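Local coordinates for uncharacterized protein (Bacteroides ovatus CL02T12C04, PDB 6PTM) that probably acts as an exo-carrageenase of glycoside hydrolase family 42, cleaving units from the chain ends of the seaweed polysaccharide carrageenan, at residues D257-L262 with M368-E373; P294-I299 with T372-F377. All blocks are in the same frame, centred on the assembly; numbering follows the deposited sequence.

Contact 1: residues D257-L262 with M368-E373; sequences DINHPL and MDRVTE. With EDO (1,2-ethanediol), chain C.
Ile258 and Asn259, the two central residues of a type I turn from Asp257 to His260, approach one flank of helix 358-385, the CA of Ile258 lying 8.0 Å from the CA of Val371 and that of Asn259 8.2 Å from the CA of Arg370. Arg370 supplies most of the helix side. With CG held between its backbone N and carbonyl carbon (chi1 62°) and a bend at the next bond, its chain swings over to the turn. There NH2 donates to Asn259 OD1 (2.9 Å, N-H...O angle 163°), almost straight onto the end of the C=O bond and within the guanidinium plane; amide and guanidinium are nearly coplanar, 18° apart. A water, also in that plane, accepts from Arg370 NH2 and lies close enough to donate to Asp257 OD1, which takes the Asn259 N-H in an Asx turn. Ile258 CD1 lies over one guanidinium face, 4.0 Å from Arg370 NH2, and meets Val371 CG2 at 4.2 Å. A second water joins Asn259 ND2 to Glu373 OE1. Asn367 OD1 accepts from Arg370 NH1, and NE is bonded too; with all three nitrogens engaged, the plane of the group is fixed. The turn leads into helix 261-278, which His260 caps through ND1 and Leu262 N; helix 310-324 packs against Asn259 and Arg370 through Ala312, and Arg264 of helix 261-278 forms a salt bridge with Glu373.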
loop_
_atom_site.group_PDB
_atom_site.type_symbol
_atom_site.label_atom_id
_atom_site.label_comp_id
_atom_site.label_asym_id
_atom_site.label_seq_id
_atom_site.Cartn_x
_atom_site.Cartn_y
_atom_site.Cartn_z
ATOM N N ASP A 257 14.682 17.951 14.309
ATOM C CA ASP A 257 15.242 16.830 15.095
ATOM C C ASP A 257 14.131 16.205 15.937
ATOM O O ASP A 257 13.710 16.849 16.898
ATOM C CB ASP A 257 16.349 17.366 16.000
ATOM C CG ASP A 257 16.974 16.279 16.857
ATOM O OD1 ASP A 257 16.651 15.096 16.638
ATOM O OD2 ASP A 257 17.807 16.625 17.691
ATOM N N ILE A 258 13.707 14.976 15.620
ATOM C CA ILE A 258 12.658 14.270 16.420
ATOM C C ILE A 258 13.136 14.017 17.859
ATOM O O ILE A 258 12.295 13.716 18.718
ATOM C CB ILE A 258 12.193 12.969 15.741
ATOM C CG1 ILE A 258 13.342 11.984 15.487
ATOM C CG2 ILE A 258 11.429 13.288 14.480
ATOM C CD1 ILE A 258 12.895 10.631 14.968
ATOM N N ASN A 259 14.439 14.110 18.148
ATOM C CA ASN A 259 14.938 13.863 19.526
ATOM C C ASN A 259 15.206 15.189 20.267
ATOM O O ASN A 259 15.774 15.120 21.366
ATOM C CB ASN A 259 16.153 12.934 19.490
ATOM C CG ASN A 259 15.776 11.570 18.977
ATOM O OD1 ASN A 259 16.242 11.142 17.926
ATOM N ND2 ASN A 259 14.931 10.872 19.724
ATOM N N HIS A 260 14.853 16.354 19.710
ATOM C CA HIS A 260 15.121 17.673 20.352
ATOM C C HIS A 260 13.937 18.054 21.238
ATOM O O HIS A 260 12.793 17.965 20.783
ATOM C CB HIS A 260 15.381 18.742 19.305
ATOM C CG HIS A 260 15.984 19.978 19.883
ATOM N ND1 HIS A 260 15.296 20.780 20.763
ATOM C CD2 HIS A 260 17.202 20.535 19.711
ATOM C CE1 HIS A 260 16.073 21.779 21.131
ATOM N NE2 HIS A 260 17.255 21.665 20.485
ATOM N N PRO A 261 14.136 18.480 22.510
ATOM C CA PRO A 261 13.019 18.836 23.392
ATOM C C PRO A 261 12.115 19.933 22.839
ATOM O O PRO A 261 10.965 19.899 23.155
ATOM C CB PRO A 261 13.666 19.337 24.686
ATOM C CG PRO A 261 14.976 18.586 24.713
ATOM C CD PRO A 261 15.408 18.482 23.253
ATOM N N LEU A 262 12.643 20.871 22.047
ATOM C CA LEU A 262 11.820 21.985 21.556
ATOM C C LEU A 262 10.913 21.435 20.444
ATOM O O LEU A 262 9.784 21.944 20.268
ATOM C CB LEU A 262 12.732 23.119 21.095
ATOM C CG LEU A 262 12.009 24.360 20.609
ATOM C CD1 LEU A 262 11.245 24.998 21.748
ATOM C CD2 LEU A 262 12.987 25.330 19.989
ATOM N N MET A 368 15.658 2.655 13.796
ATOM C CA MET A 368 14.282 2.126 13.734
ATOM C C MET A 368 13.539 2.362 15.050
ATOM O O MET A 368 12.418 2.919 14.992
ATOM C CB MET A 368 14.288 0.641 13.423
ATOM C CG MET A 368 14.494 0.339 11.944
ATOM S SD MET A 368 14.462 -1.463 11.829
ATOM C CE MET A 368 14.894 -1.684 10.106
ATOM N N ASP A 369 14.145 1.965 16.169
ATOM C CA ASP A 369 13.522 2.045 17.513
ATOM C C ASP A 369 13.232 3.505 17.863
ATOM O O ASP A 369 12.161 3.739 18.399
ATOM C CB ASP A 369 14.341 1.280 18.559
ATOM C CG ASP A 369 14.318 -0.230 18.333
ATOM O OD1 ASP A 369 13.575 -0.675 17.423
ATOM O OD2 ASP A 369 15.029 -0.958 19.062
ATOM N N ARG A 370 14.102 4.463 17.556
ATOM C CA ARG A 370 13.822 5.855 17.984
ATOM C C ARG A 370 12.752 6.445 17.070
ATOM O O ARG A 370 12.044 7.374 17.486
ATOM C CB ARG A 370 15.064 6.748 17.989
ATOM C CG ARG A 370 15.723 6.921 16.630
ATOM C CD ARG A 370 16.019 8.354 16.343
ATOM N NE ARG A 370 16.612 8.486 15.018
ATOM C CZ ARG A 370 17.000 9.644 14.484
ATOM N NH1 ARG A 370 17.521 9.649 13.268
ATOM N NH2 ARG A 370 16.907 10.775 15.178
ATOM N N VAL A 371 12.683 5.969 15.830
ATOM C CA VAL A 371 11.624 6.465 14.916
ATOM C C VAL A 371 10.289 5.902 15.388
ATOM O O VAL A 371 9.322 6.659 15.457
ATOM C CB VAL A 371 11.939 6.131 13.443
ATOM C CG1 VAL A 371 10.715 6.333 12.567
ATOM C CG2 VAL A 371 13.124 6.965 12.963
ATOM N N THR A 372 10.235 4.592 15.685
ATOM C CA THR A 372 9.024 3.975 16.268
ATOM C C THR A 372 8.580 4.784 17.507
ATOM O O THR A 372 7.356 5.102 17.635
ATOM C CB THR A 372 9.279 2.495 16.577
ATOM O OG1 THR A 372 9.632 1.777 15.389
ATOM C CG2 THR A 372 8.097 1.879 17.276
ATOM N N GLU A 373 9.507 5.087 18.411
ATOM C CA GLU A 373 9.196 5.849 19.665
ATOM C C GLU A 373 8.615 7.236 19.310
ATOM O O GLU A 373 7.630 7.689 19.953
ATOM C CB GLU A 373 10.436 5.916 20.555
ATOM C CG GLU A 373 10.183 6.601 21.897
ATOM C CD GLU A 373 10.126 8.118 21.873
ATOM O OE1 GLU A 373 10.885 8.742 21.093
ATOM O OE2 GLU A 373 9.321 8.680 22.650
HETATM C C1 EDO C . 15.426 -2.884 15.638
HETATM O O1 EDO C . 14.261 -3.116 16.374
HETATM C C2 EDO C . 16.105 -4.184 15.344
HETATM O O2 EDO C . 16.725 -4.781 16.464
HETATM O O HOH W 1 18.197 13.350 14.780
HETATM O O HOH W 2 12.946 8.586 19.517
#

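Contact 2: residues P294-I299 with T372-F377; sequences PHWNCI and TEWFSF
Trp296 and Pro294, from the loop at the C-terminal end of parallel strand 288-292, meet Trp374 and Phe375 of helix 358-385 through carbon atoms alone. Pro294 ends an Asn-Glu-Pro sequence; in related clan GH-A hydrolases the glutamate after such an asparagine is the acid/base, so the loop probably adjoins the active site. Asn367, earlier on the same helix, donates from ND2 to Trp296 O. Aliphatic-to-aromatic packing comes from the proline: its CB lies 3.7 Å from Phe375 CZ, near the plane of the phenyl ring and thus at its edge. Aromatic-to-aromatic packing centres on the outer rim of the Trp296 indole. Trp296 and Phe375 reach for each other from opposite directions, CH2 of Trp296 lying 3.9 Å from Phe375 CZ, which comes at the indole edge. Trp296 CH2 also approaches Trp374 CD1 at 4.1 Å, the six-membered ring of Trp296 oblique to the five-membered ring of Trp374, planes 73° apart. Within the helix the two aromatics brace one another: Trp374 CG points anti to its own backbone N (chi1 160°), whereas Phe375 CG lies beside its own (chi1 -76°), and Trp374 CD1 sits 3.8 Å above the centre of one Phe375 face. All four touching residues are buried and no hydrogen bond crosses between the segments, which implies cohesion by dispersion and the hydrophobic effect.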
loop_
_atom_site.group_PDB
_atom_site.type_symbol
_atom_site.label_atom_id
_atom_site.label_comp_id
_atom_site.label_asym_id
_atom_site.label_seq_id
_atom_site.Cartn_x
_atom_site.Cartn_y
_atom_site.Cartn_z
ATOM N N PRO A 294 7.883 9.419 5.736
ATOM C CA PRO A 294 9.001 9.569 6.670
ATOM C C PRO A 294 10.164 8.622 6.331
ATOM O O PRO A 294 9.941 7.502 5.809
ATOM C CB PRO A 294 8.365 9.191 8.019
ATOM C CG PRO A 294 7.339 8.183 7.610
ATOM C CD PRO A 294 6.699 8.825 6.388
ATOM N N HIS A 295 11.382 9.113 6.584
ATOM C CA HIS A 295 12.631 8.328 6.542
ATOM C C HIS A 295 13.752 9.203 7.086
ATOM O O HIS A 295 13.678 10.469 6.930
ATOM C CB HIS A 295 12.906 7.723 5.152
ATOM C CG HIS A 295 12.556 8.591 3.976
ATOM N ND1 HIS A 295 13.433 9.504 3.454
ATOM C CD2 HIS A 295 11.459 8.626 3.174
ATOM C CE1 HIS A 295 12.879 10.115 2.421
ATOM N NE2 HIS A 295 11.675 9.578 2.202
ATOM N N TRP A 296 14.680 8.532 7.760
ATOM C CA TRP A 296 15.863 9.104 8.441
ATOM C C TRP A 296 17.106 8.389 7.929
ATOM O O TRP A 296 17.872 7.830 8.756
ATOM C CB TRP A 296 15.691 8.996 9.956
ATOM C CG TRP A 296 14.681 9.966 10.498
ATOM C CD1 TRP A 296 14.951 11.181 11.049
ATOM C CD2 TRP A 296 13.248 9.836 10.514
ATOM N NE1 TRP A 296 13.799 11.804 11.433
ATOM C CE2 TRP A 296 12.740 10.994 11.149
ATOM C CE3 TRP A 296 12.358 8.831 10.133
ATOM C CZ2 TRP A 296 11.383 11.203 11.351
ATOM C CZ3 TRP A 296 11.012 9.031 10.337
ATOM C CH2 TRP A 296 10.530 10.204 10.930
ATOM N N ASN A 297 17.232 8.331 6.597
ATOM C CA ASN A 297 18.365 7.644 5.941
ATOM C C ASN A 297 19.665 8.239 6.485
ATOM O O ASN A 297 19.740 9.462 6.670
ATOM C CB ASN A 297 18.353 7.761 4.421
ATOM C CG ASN A 297 17.126 7.152 3.777
ATOM O OD1 ASN A 297 16.497 6.268 4.356
ATOM N ND2 ASN A 297 16.831 7.553 2.535
ATOM N N CYS A 298 20.646 7.381 6.727
ATOM C CA CYS A 298 21.839 7.711 7.531
ATOM C C CYS A 298 23.073 6.994 6.950
ATOM O O CYS A 298 23.999 6.727 7.712
ATOM C CB CYS A 298 21.557 7.350 8.986
ATOM S SG CYS A 298 21.300 5.580 9.275
ATOM N N ILE A 299 23.076 6.666 5.660
ATOM C CA ILE A 299 24.288 6.157 4.952
ATOM C C ILE A 299 24.865 7.310 4.119
ATOM O O ILE A 299 24.164 7.927 3.277
ATOM C CB ILE A 299 24.000 4.891 4.135
ATOM C CG1 ILE A 299 23.577 3.757 5.073
ATOM C CG2 ILE A 299 25.211 4.512 3.283
ATOM C CD1 ILE A 299 23.099 2.506 4.379
ATOM N N THR A 372 10.235 4.592 15.685
ATOM C CA THR A 372 9.024 3.975 16.268
ATOM C C THR A 372 8.580 4.784 17.507
ATOM O O THR A 372 7.356 5.102 17.635
ATOM C CB THR A 372 9.279 2.495 16.577
ATOM O OG1 THR A 372 9.632 1.777 15.389
ATOM C CG2 THR A 372 8.097 1.879 17.276
ATOM N N GLU A 373 9.507 5.087 18.411
ATOM C CA GLU A 373 9.196 5.849 19.665
ATOM C C GLU A 373 8.615 7.236 19.310
ATOM O O GLU A 373 7.630 7.689 19.953
ATOM C CB GLU A 373 10.436 5.916 20.555
ATOM C CG GLU A 373 10.183 6.601 21.897
ATOM C CD GLU A 373 10.126 8.118 21.873
ATOM O OE1 GLU A 373 10.885 8.742 21.093
ATOM O OE2 GLU A 373 9.321 8.680 22.650
ATOM N N TRP A 374 9.155 7.884 18.284
ATOM C CA TRP A 374 8.691 9.218 17.858
ATOM C C TRP A 374 7.214 9.131 17.464
ATOM O O TRP A 374 6.410 9.963 17.910
ATOM C CB TRP A 374 9.604 9.722 16.736
ATOM C CG TRP A 374 9.016 10.809 15.888
ATOM C CD1 TRP A 374 8.633 10.734 14.576
ATOM C CD2 TRP A 374 8.754 12.147 16.311
ATOM N NE1 TRP A 374 8.170 11.945 14.150
ATOM C CE2 TRP A 374 8.206 12.823 15.198
ATOM C CE3 TRP A 374 8.940 12.836 17.517
ATOM C CZ2 TRP A 374 7.867 14.170 15.256
ATOM C CZ3 TRP A 374 8.616 14.171 17.563
ATOM C CH2 TRP A 374 8.066 14.816 16.455
ATOM N N PHE A 375 6.862 8.141 16.650
ATOM C CA PHE A 375 5.477 7.964 16.162
ATOM C C PHE A 375 4.584 7.538 17.324
ATOM O O PHE A 375 3.398 7.970 17.308
ATOM C CB PHE A 375 5.442 7.020 14.960
ATOM C CG PHE A 375 5.913 7.693 13.705
ATOM C CD1 PHE A 375 5.259 8.812 13.225
ATOM C CD2 PHE A 375 7.040 7.252 13.038
ATOM C CE1 PHE A 375 5.702 9.441 12.080
ATOM C CE2 PHE A 375 7.484 7.893 11.898
ATOM C CZ PHE A 375 6.837 9.003 11.438
ATOM N N SER A 376 5.101 6.772 18.287
ATOM C CA SER A 376 4.388 6.464 19.542
ATOM C C SER A 376 4.102 7.755 20.321
ATOM O O SER A 376 2.953 7.907 20.794
ATOM C CB SER A 376 5.110 5.435 20.401
ATOM O OG SER A 376 5.106 4.174 19.738
ATOM N N PHE A 377 5.090 8.636 20.474
ATOM C CA PHE A 377 4.921 9.965 21.127
ATOM C C PHE A 377 3.798 10.736 20.418
ATOM O O PHE A 377 2.862 11.163 21.094
ATOM C CB PHE A 377 6.233 10.762 21.151
ATOM C CG PHE A 377 6.074 12.240 21.412
ATOM C CD1 PHE A 377 5.811 12.715 22.693
ATOM C CD2 PHE A 377 6.170 13.152 20.368
ATOM C CE1 PHE A 377 5.611 14.071 22.918
ATOM C CE2 PHE A 377 5.968 14.509 20.594
ATOM C CZ PHE A 377 5.679 14.963 21.867
#

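From the N terminus, 257-262 comes first, a turn that runs into the start of helix 261-278; the chain then passes through strand 288-292 into the loop 294-299, and only later into helix 358-385. Contact 1 closes a span with 105 residues between its segments. Contact 2 opens inside that span, closes one with 72, and ends a helical turn further on, so the two spans cross, sharing Thr372 and Glu373. Their side chains adjoin: Ile258 CG2 reaches Trp374 CE2 at 3.3 Å. Together they tie that turn and that loop to helix 358-385, which precedes strand 391-394 of the same parallel sheet, consistent with the (beta/alpha)8 barrel of GH42 enzymes.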